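Uncharacterised protein (PDB 5KKO) is of unknown function but folds as a small strand-helix-helix chain that assembles with other copies of itself, in a topology recalling ribbon-helix-helix proteins. Local coordinates at residues K5-D10 and L40-P45; N15-I20 and K36-N41. One frame throughout, in Å; residues are numbered along the deposited sequence. Where two conformers were deposited one is given.

From the N terminus the chain runs as strand 2-10, turns directly into helix 11-20, crosses a loop and returns along helix 28-43. Interaction 2 closes the shorter loop, bringing residues 15-20 against 36-41 and so joining the two helices. Interaction 1 closes the longer one, setting residues 5-10 of the strand beside 40-45 at the end of the second helix. The loops nest rather than cross, and the ranges 36-41 and 40-45 overlap at Leu40 and Asn41. Helix 28-43 is thus the common partner of strand and first helix, and the two contacts meet where Ile9 packs against Met17. Both also border the second subunit.

Interaction 1: residues K5-D10 and L40-P45; sequences KYFQID and LNIKTP
Ile42, in the last turn of helix 28-43, and Phe7, near the middle of the strand, carry most of this contact, and each turns its beta carbon toward the other segment. Their CA atoms are 7.2 Å apart, the closest pair across the two backbones. The two branches of Ile42 divide the work. CG2 stands anti to its backbone N (chi1 of -63° for CG1) and comes up against the root of the phenylalanine, 3.8 Å from Phe7 CB. The other branch ends in CD1, which meets Ile9 CD1 at 4.1 Å, so one isoleucine spans two strand residues that lie two positions apart.

The Phe7 ring touches backbone oxygens at the end of the helix as well as the Ile42 side chain. With CG anti to its carbonyl carbon (chi1 -70°), the ring reaches across so that CD2 comes within 3.5 Å of Ile42 O, approached obliquely. Lys43 O is also near the ring, 4.2 Å from Phe7 CE2. Lys43 meets the strand through this backbone oxygen, since its beta carbon points away, and its NZ is hydrogen-bonded to Asn15 OD1 of the second subunit. Just beyond, the helix finishes with Leu40 O accepting from both Thr44 N and Thr44 OG1, each at 2.8 Å; the hydroxyl lies above the carbonyl plane.

No hydrogen bond joins the two segments; they meet through apolar side-chain packing and the Phe7 ring against carbonyl oxygens. Residues 6-10 pair antiparallel with a strand of the second subunit, consistent with a ribbon-helix-helix-like topology, and Phe7 packs on Leu14 of that chain. Lys43 O receives a hydrogen bond from Asn2 ND2 of the third subunit. In its own chain Ile9 rests on Leu14 and Met17, so it lies between helix 11-20 and the C-terminal turn of helix 28-43.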
ATOM      1  N   LYS C   5      -0.273   3.464  -5.262  1.00 38.59           N
ATOM      2  CA  LYS C   5       0.851   4.012  -6.014  1.00 33.22           C
ATOM      3  C   LYS C   5       2.084   3.151  -5.833  1.00 31.71           C
ATOM      4  O   LYS C   5       2.388   2.698  -4.724  1.00 27.90           O
ATOM      5  CB  LYS C   5       1.185   5.432  -5.536  1.00 26.89           C
ATOM      6  CG  LYS C   5       0.388   6.527  -6.273  1.00 38.80           C
ATOM      7  N   TYR C   6       2.798   2.926  -6.919  1.00 23.93           N
ATOM      8  CA  TYR C   6       4.096   2.301  -6.831  1.00 29.75           C
ATOM      9  C   TYR C   6       5.084   3.057  -7.704  1.00 24.18           C
ATOM     10  O   TYR C   6       4.707   3.828  -8.604  1.00 25.22           O
ATOM     11  CB  TYR C   6       4.094   0.850  -7.233  1.00 30.51           C
ATOM     12  CG  TYR C   6       3.787   0.607  -8.681  1.00 34.70           C
ATOM     13  CD1 TYR C   6       4.785   0.265  -9.581  1.00 38.88           C
ATOM     14  CD2 TYR C   6       2.475   0.684  -9.139  1.00 34.31           C
ATOM     15  CE1 TYR C   6       4.473   0.012 -10.927  1.00 44.30           C
ATOM     16  CE2 TYR C   6       2.165   0.457 -10.449  1.00 40.63           C
ATOM     17  CZ  TYR C   6       3.155   0.099 -11.341  1.00 48.25           C
ATOM     18  OH  TYR C   6       2.792  -0.146 -12.651  1.00 49.35           O
ATOM     19  N   PHE C   7       6.349   2.802  -7.419  1.00 20.85           N
ATOM     20  CA  PHE C   7       7.462   3.431  -8.097  1.00 19.65           C
ATOM     21  C   PHE C   7       8.266   2.321  -8.749  1.00 19.77           C
ATOM     22  O   PHE C   7       8.293   1.192  -8.226  1.00 24.05           O
ATOM     23  CB  PHE C   7       8.303   4.206  -7.082  1.00 18.60           C
ATOM     24  CG  PHE C   7       7.609   5.405  -6.562  1.00 18.90           C
ATOM     25  CD1 PHE C   7       6.790   5.304  -5.498  1.00 19.83           C
ATOM     26  CD2 PHE C   7       7.765   6.626  -7.159  1.00 18.67           C
ATOM     27  CE1 PHE C   7       6.086   6.373  -5.007  1.00 27.79           C
ATOM     28  CE2 PHE C   7       7.077   7.728  -6.653  1.00 21.45           C
ATOM     29  CZ  PHE C   7       6.229   7.584  -5.564  1.00 25.44           C
ATOM     30  N   GLN C   8       8.871   2.600  -9.867  1.00 19.61           N
ATOM     31  CA  GLN C   8       9.702   1.617 -10.520  1.00 20.05           C
ATOM     32  C   GLN C   8      11.167   2.005 -10.328  1.00 22.80           C
ATOM     33  O   GLN C   8      11.493   3.112 -10.410  1.00 34.46           O
ATOM     34  CB  GLN C   8       9.391   1.480 -12.002  1.00 31.44           C
ATOM     35  CG  GLN C   8       8.003   0.926 -12.290  1.00 40.38           C
ATOM     36  CD  GLN C   8       7.950  -0.204 -13.315  1.00 56.20           C
ATOM     37  OE1 GLN C   8       7.350  -1.245 -13.063  1.00 63.69           O
ATOM     38  NE2 GLN C   8       8.559   0.006 -14.489  1.00 61.56           N
ATOM     39  N   ILE C   9      12.021   1.047 -10.034  1.00 18.34           N
ATOM     40  CA  ILE C   9      13.461   1.305  -9.904  1.00 23.91           C
ATOM     41  C   ILE C   9      14.228   0.373 -10.842  1.00 17.84           C
ATOM     42  O   ILE C   9      14.006  -0.844 -10.835  1.00 19.31           O
ATOM     43  CB  ILE C   9      13.932   1.160  -8.447  1.00 29.82           C
ATOM     44  CG1 ILE C   9      15.438   1.382  -8.369  1.00 28.75           C
ATOM     45  CG2 ILE C   9      13.600  -0.152  -7.877  1.00 29.76           C
ATOM     46  CD1 ILE C   9      15.933   1.123  -7.047  1.00 34.26           C
ATOM     47  N   ASP C  10      15.107   0.947 -11.660  1.00 17.34           N
ATOM     48  CA  ASP C  10      15.893   0.110 -12.547  1.00 18.37           C
ATOM     49  C   ASP C  10      16.882  -0.729 -11.745  1.00 18.22           C
ATOM     50  O   ASP C  10      17.309  -0.374 -10.641  1.00 16.44           O
ATOM     51  CB  ASP C  10      16.658   0.960 -13.566  1.00 21.97           C
ATOM     52  CG  ASP C  10      17.561   1.951 -12.867  1.00 32.44           C
ATOM     53  OD1 ASP C  10      17.034   2.932 -12.282  1.00 36.87           O
ATOM     54  OD2 ASP C  10      18.759   1.700 -12.847  1.00 37.24           O
ATOM     55  N   LEU C  40      15.174   9.992  -2.559  1.00 12.13           N
ATOM     56  CA  LEU C  40      14.465  11.213  -2.913  1.00 11.95           C
ATOM     57  C   LEU C  40      14.352  11.381  -4.433  1.00 11.06           C
ATOM     58  O   LEU C  40      13.347  11.887  -4.947  1.00 15.41           O
ATOM     59  CB  LEU C  40      15.214  12.433  -2.334  1.00 13.68           C
ATOM     60  CG  LEU C  40      15.143  12.529  -0.813  1.00 12.84           C
ATOM     61  CD1 LEU C  40      15.997  13.748  -0.428  1.00 15.33           C
ATOM     62  CD2 LEU C  40      13.713  12.843  -0.368  1.00 17.25           C
ATOM     63  N   ASN C  41      15.382  10.961  -5.168  1.00 10.68           N
ATOM     64  CA  ASN C  41      15.325  11.015  -6.633  1.00 11.02           C
ATOM     65  C   ASN C  41      14.168  10.191  -7.196  1.00 11.33           C
ATOM     66  O   ASN C  41      13.479  10.628  -8.143  1.00 13.35           O
ATOM     67  CB  ASN C  41      16.663  10.499  -7.164  1.00 11.58           C
ATOM     68  CG  ASN C  41      16.935  10.964  -8.570  1.00 13.31           C
ATOM     69  OD1 ASN C  41      16.642  12.127  -8.922  1.00 18.04           O
ATOM     70  ND2 ASN C  41      17.400  10.048  -9.404  1.00 19.28           N
ATOM     71  N   ILE C  42      13.950   9.017  -6.615  1.00 10.97           N
ATOM     72  CA  ILE C  42      12.817   8.187  -7.034  1.00 11.68           C
ATOM     73  C   ILE C  42      11.477   8.836  -6.664  1.00 11.43           C
ATOM     74  O   ILE C  42      10.516   8.810  -7.462  1.00 12.96           O
ATOM     75  CB  ILE C  42      12.946   6.796  -6.414  1.00 13.37           C
ATOM     76  CG1 ILE C  42      14.225   6.063  -6.931  1.00 16.39           C
ATOM     77  CG2 ILE C  42      11.662   5.947  -6.649  1.00 16.40           C
ATOM     78  CD1 ILE C  42      14.680   4.877  -6.009  1.00 20.10           C
ATOM     79  N   LYS C  43      11.395   9.414  -5.462  1.00 14.90           N
ATOM     80  CA  LYS C  43      10.144   9.981  -4.917  1.00 13.82           C
ATOM     81  C   LYS C  43       9.735  11.262  -5.637  1.00 16.15           C
ATOM     82  O   LYS C  43       8.522  11.535  -5.809  1.00 18.68           O
ATOM     83  CB  LYS C  43      10.365  10.232  -3.410  1.00 14.76           C
ATOM     84  CG  LYS C  43       9.286  11.006  -2.673  1.00 23.27           C
ATOM     85  CD  LYS C  43       8.302  10.096  -2.083  1.00 24.78           C
ATOM     86  CE  LYS C  43       7.201  10.889  -1.332  1.00 20.39           C
ATOM     87  NZ  LYS C  43       6.131   9.968  -0.943  1.00 22.46           N
ATOM     88  N   THR C  44      10.733  12.082  -6.053  1.00 20.70           N
ATOM     89  CA  THR C  44      10.480  13.486  -6.436  1.00 19.44           C
ATOM     90  C   THR C  44      10.079  13.540  -7.886  1.00 21.00           C
ATOM     91  O   THR C  44      10.750  12.928  -8.724  1.00 23.10           O
ATOM     92  CB  THR C  44      11.716  14.338  -6.244  1.00 18.88           C
ATOM     93  OG1 THR C  44      12.037  14.359  -4.845  1.00 17.55           O
ATOM     94  CG2 THR C  44      11.395  15.792  -6.634  1.00 17.71           C
ATOM     95  N   PRO C  45       9.022  14.249  -8.220  1.00 25.51           N
ATOM     96  CA  PRO C  45       8.610  14.243  -9.610  1.00 32.35           C
ATOM     97  C   PRO C  45       9.784  14.654 -10.483  1.00 40.20           C
ATOM     98  O   PRO C  45      10.416  15.606 -10.212  1.00 33.08           O
ATOM     99  CB  PRO C  45       7.479  15.223  -9.636  1.00 31.69           C
ATOM    100  CG  PRO C  45       6.929  15.248  -8.280  1.00 30.45           C
ATOM    101  CD  PRO C  45       7.999  14.799  -7.344  1.00 27.29           C
TER

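Interaction 2: residues N15-I20 and K36-N41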
ATOM      1  N   ASN C  15      20.900  -2.090  -7.568  1.00 12.05           N
ATOM      2  CA  ASN C  15      22.177  -2.711  -7.219  1.00 11.28           C
ATOM      3  C   ASN C  15      23.161  -1.683  -6.705  1.00 11.25           C
ATOM      4  O   ASN C  15      23.953  -1.983  -5.798  1.00 11.65           O
ATOM      5  CB  ASN C  15      22.718  -3.455  -8.456  1.00 11.51           C
ATOM      6  CG  ASN C  15      22.033  -4.797  -8.639  1.00 16.49           C
ATOM      7  OD1 ASN C  15      21.413  -5.309  -7.683  1.00 16.80           O
ATOM      8  ND2 ASN C  15      22.096  -5.347  -9.842  1.00 16.95           N
ATOM      9  N   ALA C  16      23.129  -0.475  -7.255  1.00 10.62           N
ATOM     10  CA  ALA C  16      24.018   0.555  -6.724  1.00 13.04           C
ATOM     11  C   ALA C  16      23.698   0.863  -5.267  1.00 13.55           C
ATOM     12  O   ALA C  16      24.608   1.040  -4.435  1.00 12.84           O
ATOM     13  CB  ALA C  16      23.908   1.849  -7.535  1.00 13.96           C
HETATM   14  N   MSE C  17      22.419   0.947  -4.928  0.53 10.21           N
HETATM   15  CA  MSE C  17      22.051   1.217  -3.565  0.53 10.29           C
HETATM   16  C   MSE C  17      22.463   0.058  -2.649  0.53 13.47           C
HETATM   17  O   MSE C  17      22.941   0.293  -1.541  0.53 10.71           O
HETATM   18  CB  MSE C  17      20.548   1.462  -3.522  0.53 11.06           C
HETATM   19  CG  MSE C  17      20.128   2.688  -4.408  0.53  9.69           C
HETATM   20 SE   MSE C  17      18.239   2.995  -4.354  0.53 16.06          SE
HETATM   21  CE  MSE C  17      18.070   3.584  -2.507  0.53 20.54           C
ATOM     22  N   LEU C  18      22.288  -1.190  -3.115  1.00 10.43           N
ATOM     23  CA  LEU C  18      22.760  -2.340  -2.341  1.00 10.19           C
ATOM     24  C   LEU C  18      24.255  -2.247  -2.085  1.00 10.86           C
ATOM     25  O   LEU C  18      24.732  -2.543  -0.960  1.00 12.45           O
ATOM     26  CB  LEU C  18      22.394  -3.674  -3.059  1.00 10.35           C
ATOM     27  CG  LEU C  18      20.933  -4.048  -2.845  1.00  8.97           C
ATOM     28  CD1 LEU C  18      20.441  -5.054  -3.959  1.00 11.93           C
ATOM     29  CD2 LEU C  18      20.648  -4.645  -1.461  1.00 13.64           C
ATOM     30  N   ARG C  19      25.008  -1.907  -3.118  1.00 10.27           N
ATOM     31  CA  ARG C  19      26.451  -1.793  -2.958  1.00 11.13           C
ATOM     32  C   ARG C  19      26.804  -0.675  -1.989  1.00 10.16           C
ATOM     33  O   ARG C  19      27.719  -0.816  -1.140  1.00 10.67           O
ATOM     34  CB  ARG C  19      27.069  -1.543  -4.317  1.00 10.53           C
ATOM     35  CG  ARG C  19      28.573  -1.411  -4.223  1.00 13.15           C
ATOM     36  CD  ARG C  19      29.099  -1.114  -5.636  1.00 14.52           C
ATOM     37  NE  ARG C  19      30.435  -0.539  -5.506  1.00 19.82           N
ATOM     38  CZ  ARG C  19      31.464  -1.285  -5.197  1.00 21.46           C
ATOM     39  NH1 ARG C  19      31.275  -2.600  -5.126  1.00 20.46           N
ATOM     40  NH2 ARG C  19      32.680  -0.725  -5.058  1.00 31.00           N
ATOM     41  N   ILE C  20      26.103   0.454  -2.090  1.00  8.78           N
ATOM     42  CA  ILE C  20      26.403   1.610  -1.248  1.00 11.10           C
ATOM     43  C   ILE C  20      26.241   1.250   0.238  1.00 10.96           C
ATOM     44  O   ILE C  20      27.031   1.723   1.075  1.00 11.61           O
ATOM     45  CB  ILE C  20      25.519   2.804  -1.641  1.00  9.46           C
ATOM     46  CG1 ILE C  20      25.975   3.427  -2.914  1.00 12.19           C
ATOM     47  CG2 ILE C  20      25.544   3.904  -0.495  1.00 10.97           C
ATOM     48  CD1 ILE C  20      24.848   4.253  -3.575  1.00 16.03           C
ATOM     49  N   LYS C  36      19.796   8.240   0.800  1.00 11.89           N
ATOM     50  CA  LYS C  36      18.683   9.187   0.878  1.00  9.54           C
ATOM     51  C   LYS C  36      18.541   9.951  -0.442  1.00 10.51           C
ATOM     52  O   LYS C  36      17.433  10.166  -0.931  1.00 10.58           O
ATOM     53  CB  LYS C  36      18.887  10.105   2.090  1.00 10.65           C
ATOM     54  CG  LYS C  36      17.676  11.027   2.327  1.00 13.97           C
ATOM     55  CD  LYS C  36      18.019  12.250   3.189  1.00 28.42           C
ATOM     56  CE  LYS C  36      18.543  11.844   4.529  1.00 33.25           C
ATOM     57  NZ  LYS C  36      18.533  13.082   5.389  1.00 37.90           N
ATOM     58  N   ALA C  37      19.647  10.379  -1.021  1.00 10.86           N
ATOM     59  CA  ALA C  37      19.571  11.090  -2.294  1.00  9.99           C
ATOM     60  C   ALA C  37      18.934  10.207  -3.366  1.00 11.99           C
ATOM     61  O   ALA C  37      18.076  10.679  -4.137  1.00 10.08           O
ATOM     62  CB  ALA C  37      20.965  11.532  -2.705  1.00 11.56           C
ATOM     63  N   HIS C  38      19.332   8.931  -3.444  1.00 11.52           N
ATOM     64  CA  HIS C  38      18.716   8.070  -4.442  1.00 10.87           C
ATOM     65  C   HIS C  38      17.218   7.900  -4.176  1.00 11.75           C
ATOM     66  O   HIS C  38      16.412   7.837  -5.132  1.00 10.90           O
ATOM     67  CB  HIS C  38      19.425   6.702  -4.442  1.00 11.60           C
ATOM     68  CG  HIS C  38      20.682   6.685  -5.251  1.00 14.06           C
ATOM     69  ND1 HIS C  38      20.684   6.762  -6.639  1.00 18.39           N
ATOM     70  CD2 HIS C  38      21.983   6.657  -4.867  1.00 14.89           C
ATOM     71  CE1 HIS C  38      21.932   6.708  -7.075  1.00 19.62           C
ATOM     72  NE2 HIS C  38      22.748   6.650  -6.030  1.00 20.32           N
ATOM     73  N   LEU C  39      16.849   7.749  -2.910  1.00  9.89           N
ATOM     74  CA  LEU C  39      15.435   7.543  -2.580  1.00  9.17           C
ATOM     75  C   LEU C  39      14.646   8.812  -2.886  1.00  9.09           C
ATOM     76  O   LEU C  39      13.542   8.729  -3.420  1.00 10.05           O
ATOM     77  CB  LEU C  39      15.335   7.128  -1.105  1.00  9.12           C
ATOM     78  CG  LEU C  39      15.845   5.742  -0.738  1.00 12.53           C
ATOM     79  CD1 LEU C  39      15.848   5.738   0.841  1.00 15.16           C
ATOM     80  CD2 LEU C  39      14.981   4.621  -1.238  1.00 14.11           C
ATOM     81  N   LEU C  40      15.174   9.992  -2.559  1.00 12.13           N
ATOM     82  CA  LEU C  40      14.465  11.213  -2.913  1.00 11.95           C
ATOM     83  C   LEU C  40      14.352  11.381  -4.433  1.00 11.06           C
ATOM     84  O   LEU C  40      13.347  11.887  -4.947  1.00 15.41           O
ATOM     85  CB  LEU C  40      15.214  12.433  -2.334  1.00 13.68           C
ATOM     86  CG  LEU C  40      15.143  12.529  -0.813  1.00 12.84           C
ATOM     87  CD1 LEU C  40      15.997  13.748  -0.428  1.00 15.33           C
ATOM     88  CD2 LEU C  40      13.713  12.843  -0.368  1.00 17.25           C
ATOM     89  N   ASN C  41      15.382  10.961  -5.168  1.00 10.68           N
ATOM     90  CA  ASN C  41      15.325  11.015  -6.633  1.00 11.02           C
ATOM     91  C   ASN C  41      14.168  10.191  -7.196  1.00 11.33           C
ATOM     92  O   ASN C  41      13.479  10.628  -8.143  1.00 13.35           O
ATOM     93  CB  ASN C  41      16.663  10.499  -7.164  1.00 11.58           C
ATOM     94  CG  ASN C  41      16.935  10.964  -8.570  1.00 13.31           C
ATOM     95  OD1 ASN C  41      16.642  12.127  -8.922  1.00 18.04           O
ATOM     96  ND2 ASN C  41      17.400  10.048  -9.404  1.00 19.28           N
TER
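Met17, a selenomethionine, and His38 meet between helix 11-20 and the C-terminal part of helix 28-43, which form an antiparallel helical hairpin. The short segments run at 157° to each other, with axes 11.0 Å apart at closest approach, and the two side chains slide past each other in opposite directions between the helices. In the conformer given here, one of two modelled, Met17 SE comes to 3.9 Å from His38 CB and lies 5.3 Å from the centroid of the His38 ring, 44° off its normal: an oblique selenium-aromatic approach. A bend at chi3 (68°) swings CE toward Leu39, whose CD2 it nears at 3.5 Å; how tight that packing really is remains doubtful.

No hydrogen bond crosses between the segments, and apolar surface does the joining. Farther out, Met17 also packs on Ile35, while Ile20 leans on Arg31, Leu34 and Ile35, extending the seam back along helix 28-43. Leu39 also packs on Leu18 of the second subunit. The CD1 methyl of Ile20 approaches the His38 ring obliquely, 4.0 Å from both His38 CD2 and His38 NE2.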